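Local structure of homoserine kinase (Cytophaga hutchinsonii, 4P52) at residues R67-L78 with I104-L114; K84-L92 with S121-I132. The protein probably catalyses the ATP-dependent phosphorylation of L-homoserine to O-phospho-L-homoserine. All blocks are in the same frame, centred on the assembly; numbering follows the deposited sequence.

The four segments alternate along the chain: 67-78, then 84-92, then 104-114, then 121-132. Contact 1 pairs the two parallel strands of a beta-alpha-beta unit, 66-72 and 103-110, and contact 2 sets the connecting helix 86-98 against helix 120-135, which follows the second strand. The centres lie about 11 Å apart. Both helices cover one face of the sheet: Ile68 CD1 meets Ser88 OG at 3.4 Å, while Ile104 CD1 meets Ile132 CD1 at 3.5 Å. Together they build a two-layer portion of the GHMP kinase N-terminal domain. As in other family members, the glycine- and serine-rich loop leading into helix 120-135 probably folds around the ATP phosphates.

Contact 1. Residues R67-L78 with I104-L114; sequences RITSITGDDGRL and IEIELTKKMPL
Leu108 O is gripped twice, by Thr72 N at 3.0 Å and by a water that donates to it at 2.8 Å and also bonds Ser70 OG and Thr72 OG1. The carbonyl belongs to the parallel strand pair of a beta-alpha-beta unit, whose short axes run 32° apart. A beta bulge at Thr69 shifts the register by one: Ile68 pairs with Ile106, but Ser70 with Glu107. Beyond it, Leu108 N bonds Ser70 O at 2.9 Å, with the N-H pointing almost straight (170°).

On the face bearing Arg67 and Glu105, Arg67 NH2 forms a salt bridge to the anti lone pair of Glu105 OE2 at 2.9 Å. The oxygen lies near the guanidinium plane, yet the carboxylate is turned 76° from it. Cutting Glu105 back to an alanine would remove the carboxylate and probably leave the Arg67 charge without its mate on strand 103-110, although Ser61 OG would still bond NH2.

Ile68 and Ile106 instead face helix 86-98. Lys110 bends at chi2 and chi3, carrying its NZ away from 67-78 to hydrogen-bond Ser120 OG and form a salt bridge with Asp54. Past the strands, Leu78 CD1 abuts Leu108 CD2 at 3.9 Å, and its CD2 meets Leu114 CD2 at 3.7 Å.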
# COMPACT_ATOMS: atom_id res chain seq x y z
N ARG A 67 14.24 -0.76 -39.71
CA ARG A 67 13.11 -0.83 -40.64
C ARG A 67 12.15 -1.92 -40.26
O ARG A 67 12.57 -2.97 -39.79
CB ARG A 67 13.59 -1.12 -42.07
CG ARG A 67 14.65 -0.17 -42.60
CD ARG A 67 15.02 -0.49 -44.04
NE ARG A 67 15.47 -1.87 -44.22
CZ ARG A 67 16.64 -2.36 -43.81
NH1 ARG A 67 17.53 -1.58 -43.17
NH2 ARG A 67 16.94 -3.64 -44.04
N ILE A 68 10.87 -1.70 -40.49
CA ILE A 68 9.91 -2.76 -40.27
C ILE A 68 9.58 -3.50 -41.56
O ILE A 68 9.05 -2.94 -42.51
CB ILE A 68 8.65 -2.26 -39.58
CG1 ILE A 68 9.06 -1.76 -38.20
CG2 ILE A 68 7.60 -3.37 -39.55
CD1 ILE A 68 7.99 -0.99 -37.47
N THR A 69 9.89 -4.78 -41.55
CA THR A 69 9.80 -5.62 -42.71
C THR A 69 8.39 -6.15 -42.83
O THR A 69 7.91 -6.37 -43.93
CB THR A 69 10.81 -6.79 -42.55
OG1 THR A 69 12.08 -6.37 -43.05
CG2 THR A 69 10.36 -8.10 -43.24
N SER A 70 7.72 -6.35 -41.70
CA SER A 70 6.49 -7.12 -41.72
C SER A 70 5.80 -7.14 -40.37
O SER A 70 6.46 -7.26 -39.33
CB SER A 70 6.82 -8.54 -42.17
OG SER A 70 6.10 -9.49 -41.42
N ILE A 71 4.48 -7.05 -40.39
CA ILE A 71 3.65 -7.15 -39.18
C ILE A 71 2.50 -8.13 -39.43
O ILE A 71 1.85 -8.07 -40.46
CB ILE A 71 3.09 -5.77 -38.74
CG1 ILE A 71 4.24 -4.76 -38.52
CG2 ILE A 71 2.27 -5.90 -37.48
CD1 ILE A 71 3.78 -3.36 -38.17
N THR A 72 2.26 -9.02 -38.49
CA THR A 72 1.31 -10.11 -38.64
C THR A 72 0.44 -10.08 -37.40
O THR A 72 0.93 -9.68 -36.33
CB THR A 72 2.07 -11.46 -38.64
OG1 THR A 72 3.04 -11.43 -39.69
CG2 THR A 72 1.16 -12.67 -38.83
N GLY A 73 -0.82 -10.52 -37.53
CA GLY A 73 -1.75 -10.69 -36.39
C GLY A 73 -2.34 -9.36 -35.94
O GLY A 73 -2.74 -9.20 -34.81
N ASP A 74 -2.46 -8.46 -36.90
CA ASP A 74 -2.47 -7.03 -36.72
C ASP A 74 -3.79 -6.43 -37.23
O ASP A 74 -4.32 -5.46 -36.67
CB ASP A 74 -1.34 -6.52 -37.62
CG ASP A 74 -1.11 -5.05 -37.50
OD1 ASP A 74 -1.32 -4.54 -36.38
OD2 ASP A 74 -0.71 -4.40 -38.51
N ASP A 75 -4.30 -7.03 -38.32
CA ASP A 75 -5.34 -6.42 -39.17
C ASP A 75 -4.89 -5.09 -39.76
O ASP A 75 -5.68 -4.14 -39.85
CB ASP A 75 -6.67 -6.26 -38.42
CG ASP A 75 -7.65 -7.36 -38.76
OD1 ASP A 75 -8.19 -7.35 -39.89
OD2 ASP A 75 -7.86 -8.24 -37.90
N GLY A 76 -3.62 -5.03 -40.16
CA GLY A 76 -2.98 -3.81 -40.67
C GLY A 76 -3.19 -2.57 -39.83
O GLY A 76 -3.06 -1.45 -40.33
N ARG A 77 -3.50 -2.75 -38.54
CA ARG A 77 -3.84 -1.63 -37.67
C ARG A 77 -2.61 -0.86 -37.15
O ARG A 77 -2.73 0.31 -36.80
CB ARG A 77 -4.70 -2.10 -36.50
CG ARG A 77 -6.12 -2.51 -36.88
CD ARG A 77 -6.90 -2.96 -35.66
NE ARG A 77 -6.92 -1.92 -34.62
CZ ARG A 77 -7.34 -2.11 -33.36
NH1 ARG A 77 -7.78 -3.29 -32.97
NH2 ARG A 77 -7.31 -1.09 -32.50
N LEU A 78 -1.45 -1.51 -37.12
CA LEU A 78 -0.24 -0.91 -36.55
C LEU A 78 0.58 -0.13 -37.57
O LEU A 78 0.65 -0.53 -38.75
CB LEU A 78 0.65 -1.97 -35.92
CG LEU A 78 0.21 -2.58 -34.58
CD1 LEU A 78 1.13 -3.76 -34.26
CD2 LEU A 78 0.15 -1.56 -33.45
N ILE A 104 18.89 -2.85 -38.93
CA ILE A 104 18.06 -3.84 -38.29
C ILE A 104 16.74 -3.94 -39.04
O ILE A 104 16.09 -2.92 -39.28
CB ILE A 104 17.72 -3.43 -36.84
CG1 ILE A 104 18.95 -3.42 -35.93
CG2 ILE A 104 16.65 -4.34 -36.26
CD1 ILE A 104 19.65 -4.76 -35.76
N GLU A 105 16.34 -5.16 -39.41
CA GLU A 105 14.99 -5.42 -39.88
C GLU A 105 14.19 -6.08 -38.79
O GLU A 105 14.69 -6.96 -38.10
CB GLU A 105 14.98 -6.33 -41.09
CG GLU A 105 15.71 -5.79 -42.30
CD GLU A 105 15.81 -6.80 -43.43
OE1 GLU A 105 15.66 -8.03 -43.18
OE2 GLU A 105 16.03 -6.36 -44.59
N ILE A 106 12.93 -5.67 -38.66
CA ILE A 106 12.04 -6.18 -37.64
C ILE A 106 10.88 -6.87 -38.31
O ILE A 106 10.27 -6.30 -39.19
CB ILE A 106 11.48 -5.01 -36.79
CG1 ILE A 106 12.63 -4.24 -36.14
CG2 ILE A 106 10.45 -5.50 -35.77
CD1 ILE A 106 12.27 -2.84 -35.72
N GLU A 107 10.58 -8.09 -37.90
CA GLU A 107 9.34 -8.76 -38.23
C GLU A 107 8.59 -8.88 -36.91
O GLU A 107 9.12 -9.43 -35.95
CB GLU A 107 9.59 -10.13 -38.84
CG GLU A 107 10.23 -10.10 -40.21
CD GLU A 107 10.96 -11.39 -40.61
OE1 GLU A 107 10.62 -12.47 -40.07
OE2 GLU A 107 11.89 -11.33 -41.46
N LEU A 108 7.38 -8.35 -36.84
CA LEU A 108 6.61 -8.39 -35.60
C LEU A 108 5.40 -9.29 -35.73
O LEU A 108 4.62 -9.14 -36.65
CB LEU A 108 6.20 -6.98 -35.19
CG LEU A 108 5.06 -6.83 -34.17
CD1 LEU A 108 5.34 -7.48 -32.81
CD2 LEU A 108 4.73 -5.35 -33.97
N THR A 109 5.23 -10.22 -34.79
CA THR A 109 4.07 -11.10 -34.78
C THR A 109 3.23 -10.88 -33.53
O THR A 109 3.64 -11.23 -32.43
CB THR A 109 4.48 -12.58 -34.77
OG1 THR A 109 5.51 -12.81 -35.74
CG2 THR A 109 3.29 -13.47 -35.06
N LYS A 110 2.04 -10.32 -33.71
CA LYS A 110 1.05 -10.24 -32.64
C LYS A 110 0.41 -11.59 -32.42
O LYS A 110 -0.21 -12.15 -33.33
CB LYS A 110 -0.04 -9.20 -32.94
CG LYS A 110 0.48 -7.80 -33.18
CD LYS A 110 1.13 -7.20 -31.95
CE LYS A 110 0.09 -6.88 -30.89
NZ LYS A 110 0.65 -6.00 -29.82
N LYS A 111 0.57 -12.11 -31.21
CA LYS A 111 -0.02 -13.37 -30.80
C LYS A 111 -1.07 -13.05 -29.75
O LYS A 111 -1.45 -13.91 -28.95
CB LYS A 111 1.06 -14.32 -30.25
CG LYS A 111 2.12 -14.73 -31.26
CD LYS A 111 1.89 -16.13 -31.83
CE LYS A 111 2.36 -17.20 -30.86
NZ LYS A 111 2.78 -18.44 -31.58
N MSE A 112 -1.52 -11.81 -29.75
CA MSE A 112 -2.51 -11.33 -28.80
C MSE A 112 -3.18 -10.15 -29.41
O MSE A 112 -2.58 -9.45 -30.22
CB MSE A 112 -1.84 -10.91 -27.49
CG MSE A 112 -0.89 -9.72 -27.64
SE MSE A 112 -0.08 -9.30 -25.88
CE MSE A 112 -1.70 -8.82 -24.88
N PRO A 113 -4.44 -9.88 -29.01
CA PRO A 113 -5.22 -8.80 -29.61
C PRO A 113 -4.89 -7.41 -29.05
O PRO A 113 -4.55 -7.28 -27.87
CB PRO A 113 -6.66 -9.20 -29.29
CG PRO A 113 -6.57 -10.08 -28.08
CD PRO A 113 -5.16 -10.55 -27.90
N LEU A 114 -4.99 -6.38 -29.88
CA LEU A 114 -4.66 -5.02 -29.45
C LEU A 114 -5.81 -4.42 -28.63
O LEU A 114 -6.97 -4.79 -28.83
CB LEU A 114 -4.35 -4.13 -30.64
CG LEU A 114 -3.57 -4.80 -31.77
CD1 LEU A 114 -4.50 -5.31 -32.88
CD2 LEU A 114 -2.54 -3.82 -32.31
O HOH W 1 5.70 -10.60 -38.83

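Contact 2. Residues K84-L92 with S121-I132; sequences KNTVSISIL and SAASTVAGVYAI
Thr86 OG1 donates to Thr125 OG1 at 2.9 Å, joining helix 86-98 to helix 120-135 in the helical layer of the GHMP kinase N-terminal domain. The short axes approach to 8.4 Å and cross at -33°, a close packing that small residues on the second helix allow.

The tight part lies at Gly128, toward the sheet, where Val87, Ile91, Gly128 and Ile132 are all buried. The missing side chain at Gly128 lets Val87 and Ile91 lie against its backbone: Val87 CG1 sits 4.0 Å from Gly128 CA, and Ile91 CG1 3.7 Å from Gly128 O. Val87 puts its other methyl, CG2, against the backbone and CB of Ser124. Ile91 and Ile132 both also touch Leu58 of strand 52-61.

The more open side is the start of helix 86-98, where Thr86 and Ser121 are partly exposed and meet through a single contact, Thr86 CG2 to Ser121 OG at 3.9 Å. One hydroxyl bond spans the helices here; the others set its geometry or brace each helix. With Thr125 OG1 turned back beside its own backbone N (chi1 -55°), the hydroxyl donates to Ser121 O at 2.8 Å and is thereby oriented to accept from Thr86. Ser121 OG itself bonds Glu153. Asn85 is the N-cap of helix 86-98, its OD1 accepting from Val87 N. One turn on, Ser90 OG donates to Thr86 O from the opposite face of the Thr86 carbonyl plane to Ser90 N, while Ser90 CB rests on Val129 CG2 at 3.6 Å.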
# COMPACT_ATOMS: atom_id res chain seq x y z
N LYS A 84 7.12 5.95 -36.35
CA LYS A 84 5.80 5.93 -35.74
C LYS A 84 5.51 4.66 -34.94
O LYS A 84 4.51 4.61 -34.24
CB LYS A 84 4.70 6.11 -36.79
CG LYS A 84 4.49 7.54 -37.26
CD LYS A 84 3.39 7.62 -38.31
CE LYS A 84 3.29 9.02 -38.88
NZ LYS A 84 3.17 8.92 -40.36
N ASN A 85 6.36 3.64 -35.07
CA ASN A 85 6.11 2.35 -34.43
C ASN A 85 6.91 2.16 -33.15
O ASN A 85 8.12 2.44 -33.09
CB ASN A 85 6.35 1.17 -35.38
CG ASN A 85 5.89 -0.16 -34.80
OD1 ASN A 85 6.33 -0.57 -33.73
ND2 ASN A 85 5.00 -0.85 -35.51
N THR A 86 6.23 1.65 -32.14
CA THR A 86 6.80 1.56 -30.81
C THR A 86 8.10 0.74 -30.75
O THR A 86 9.06 1.14 -30.09
CB THR A 86 5.75 1.10 -29.77
OG1 THR A 86 6.27 1.32 -28.47
CG2 THR A 86 5.39 -0.38 -29.91
N VAL A 87 8.14 -0.37 -31.48
CA VAL A 87 9.26 -1.28 -31.45
C VAL A 87 10.49 -0.67 -32.12
O VAL A 87 11.59 -0.71 -31.58
CB VAL A 87 8.89 -2.60 -32.14
CG1 VAL A 87 10.07 -3.56 -32.14
CG2 VAL A 87 7.69 -3.24 -31.47
N SER A 88 10.30 -0.10 -33.31
CA SER A 88 11.40 0.52 -34.02
C SER A 88 11.95 1.78 -33.31
O SER A 88 13.16 2.02 -33.32
CB SER A 88 11.03 0.79 -35.48
OG SER A 88 9.69 1.24 -35.59
N ILE A 89 11.06 2.55 -32.67
CA ILE A 89 11.49 3.74 -31.93
C ILE A 89 12.40 3.31 -30.78
O ILE A 89 13.49 3.85 -30.62
CB ILE A 89 10.30 4.61 -31.42
CG1 ILE A 89 9.56 5.27 -32.59
CG2 ILE A 89 10.76 5.67 -30.41
CD1 ILE A 89 8.16 5.76 -32.25
N SER A 90 11.95 2.32 -30.02
CA SER A 90 12.73 1.77 -28.91
C SER A 90 14.13 1.30 -29.29
O SER A 90 15.12 1.63 -28.61
CB SER A 90 12.00 0.57 -28.35
OG SER A 90 10.69 0.95 -28.01
N ILE A 91 14.19 0.51 -30.37
CA ILE A 91 15.43 -0.08 -30.84
C ILE A 91 16.34 1.00 -31.39
O ILE A 91 17.55 0.99 -31.15
CB ILE A 91 15.13 -1.15 -31.90
CG1 ILE A 91 14.37 -2.32 -31.25
CG2 ILE A 91 16.41 -1.59 -32.61
CD1 ILE A 91 13.86 -3.34 -32.24
N LEU A 92 15.76 1.96 -32.12
CA LEU A 92 16.54 3.07 -32.64
C LEU A 92 17.21 3.86 -31.52
O LEU A 92 18.39 4.23 -31.64
CB LEU A 92 15.70 3.97 -33.55
CG LEU A 92 16.44 5.05 -34.37
CD1 LEU A 92 17.62 4.53 -35.21
CD2 LEU A 92 15.43 5.82 -35.22
N SER A 121 0.84 -3.36 -26.41
CA SER A 121 1.89 -2.49 -26.89
C SER A 121 3.19 -2.70 -26.09
O SER A 121 4.28 -2.69 -26.66
CB SER A 121 1.42 -1.05 -26.81
OG SER A 121 2.11 -0.31 -27.79
N ALA A 122 3.06 -2.93 -24.79
CA ALA A 122 4.20 -3.14 -23.92
C ALA A 122 5.01 -4.38 -24.34
O ALA A 122 6.26 -4.32 -24.41
CB ALA A 122 3.74 -3.28 -22.48
N ALA A 123 4.30 -5.46 -24.62
CA ALA A 123 4.88 -6.75 -24.95
C ALA A 123 5.74 -6.65 -26.21
O ALA A 123 6.88 -7.12 -26.24
CB ALA A 123 3.79 -7.81 -25.12
N SER A 124 5.20 -5.97 -27.23
CA SER A 124 5.94 -5.73 -28.46
C SER A 124 7.23 -4.97 -28.20
O SER A 124 8.31 -5.32 -28.71
CB SER A 124 5.07 -4.92 -29.40
OG SER A 124 4.05 -5.75 -29.94
N THR A 125 7.11 -3.92 -27.40
CA THR A 125 8.20 -3.01 -27.14
C THR A 125 9.29 -3.71 -26.34
O THR A 125 10.49 -3.58 -26.65
CB THR A 125 7.68 -1.80 -26.35
OG1 THR A 125 6.59 -1.21 -27.07
CG2 THR A 125 8.76 -0.79 -26.16
N VAL A 126 8.87 -4.46 -25.31
CA VAL A 126 9.79 -5.20 -24.46
C VAL A 126 10.48 -6.29 -25.30
O VAL A 126 11.70 -6.46 -25.22
CB VAL A 126 9.06 -5.78 -23.23
CG1 VAL A 126 9.88 -6.85 -22.55
CG2 VAL A 126 8.71 -4.68 -22.26
N ALA A 127 9.71 -6.98 -26.13
CA ALA A 127 10.28 -7.94 -27.06
C ALA A 127 11.39 -7.34 -27.94
O ALA A 127 12.49 -7.92 -28.03
CB ALA A 127 9.21 -8.59 -27.90
N GLY A 128 11.14 -6.17 -28.53
CA GLY A 128 12.16 -5.53 -29.36
C GLY A 128 13.43 -5.16 -28.63
O GLY A 128 14.54 -5.38 -29.13
N VAL A 129 13.29 -4.63 -27.42
CA VAL A 129 14.44 -4.10 -26.68
C VAL A 129 15.29 -5.24 -26.12
O VAL A 129 16.52 -5.24 -26.24
CB VAL A 129 13.98 -3.16 -25.55
CG1 VAL A 129 15.17 -2.71 -24.73
CG2 VAL A 129 13.31 -1.94 -26.15
N TYR A 130 14.60 -6.23 -25.56
CA TYR A 130 15.24 -7.43 -25.13
C TYR A 130 15.98 -8.05 -26.28
O TYR A 130 17.14 -8.42 -26.13
CB TYR A 130 14.20 -8.41 -24.65
CG TYR A 130 14.75 -9.52 -23.84
CD1 TYR A 130 15.03 -9.34 -22.48
CD2 TYR A 130 15.01 -10.77 -24.42
CE1 TYR A 130 15.54 -10.39 -21.70
CE2 TYR A 130 15.53 -11.81 -23.66
CZ TYR A 130 15.79 -11.61 -22.30
OH TYR A 130 16.29 -12.63 -21.54
N ALA A 131 15.31 -8.15 -27.43
CA ALA A 131 15.89 -8.77 -28.63
C ALA A 131 17.18 -8.10 -29.05
O ALA A 131 18.19 -8.79 -29.20
CB ALA A 131 14.91 -8.77 -29.78
N ILE A 132 17.14 -6.77 -29.22
CA ILE A 132 18.30 -6.03 -29.75
C ILE A 132 19.48 -6.15 -28.80
O ILE A 132 20.64 -6.31 -29.24
CB ILE A 132 17.97 -4.55 -30.08
CG1 ILE A 132 19.10 -3.90 -30.88
CG2 ILE A 132 17.69 -3.71 -28.84
CD1 ILE A 132 19.32 -4.51 -32.25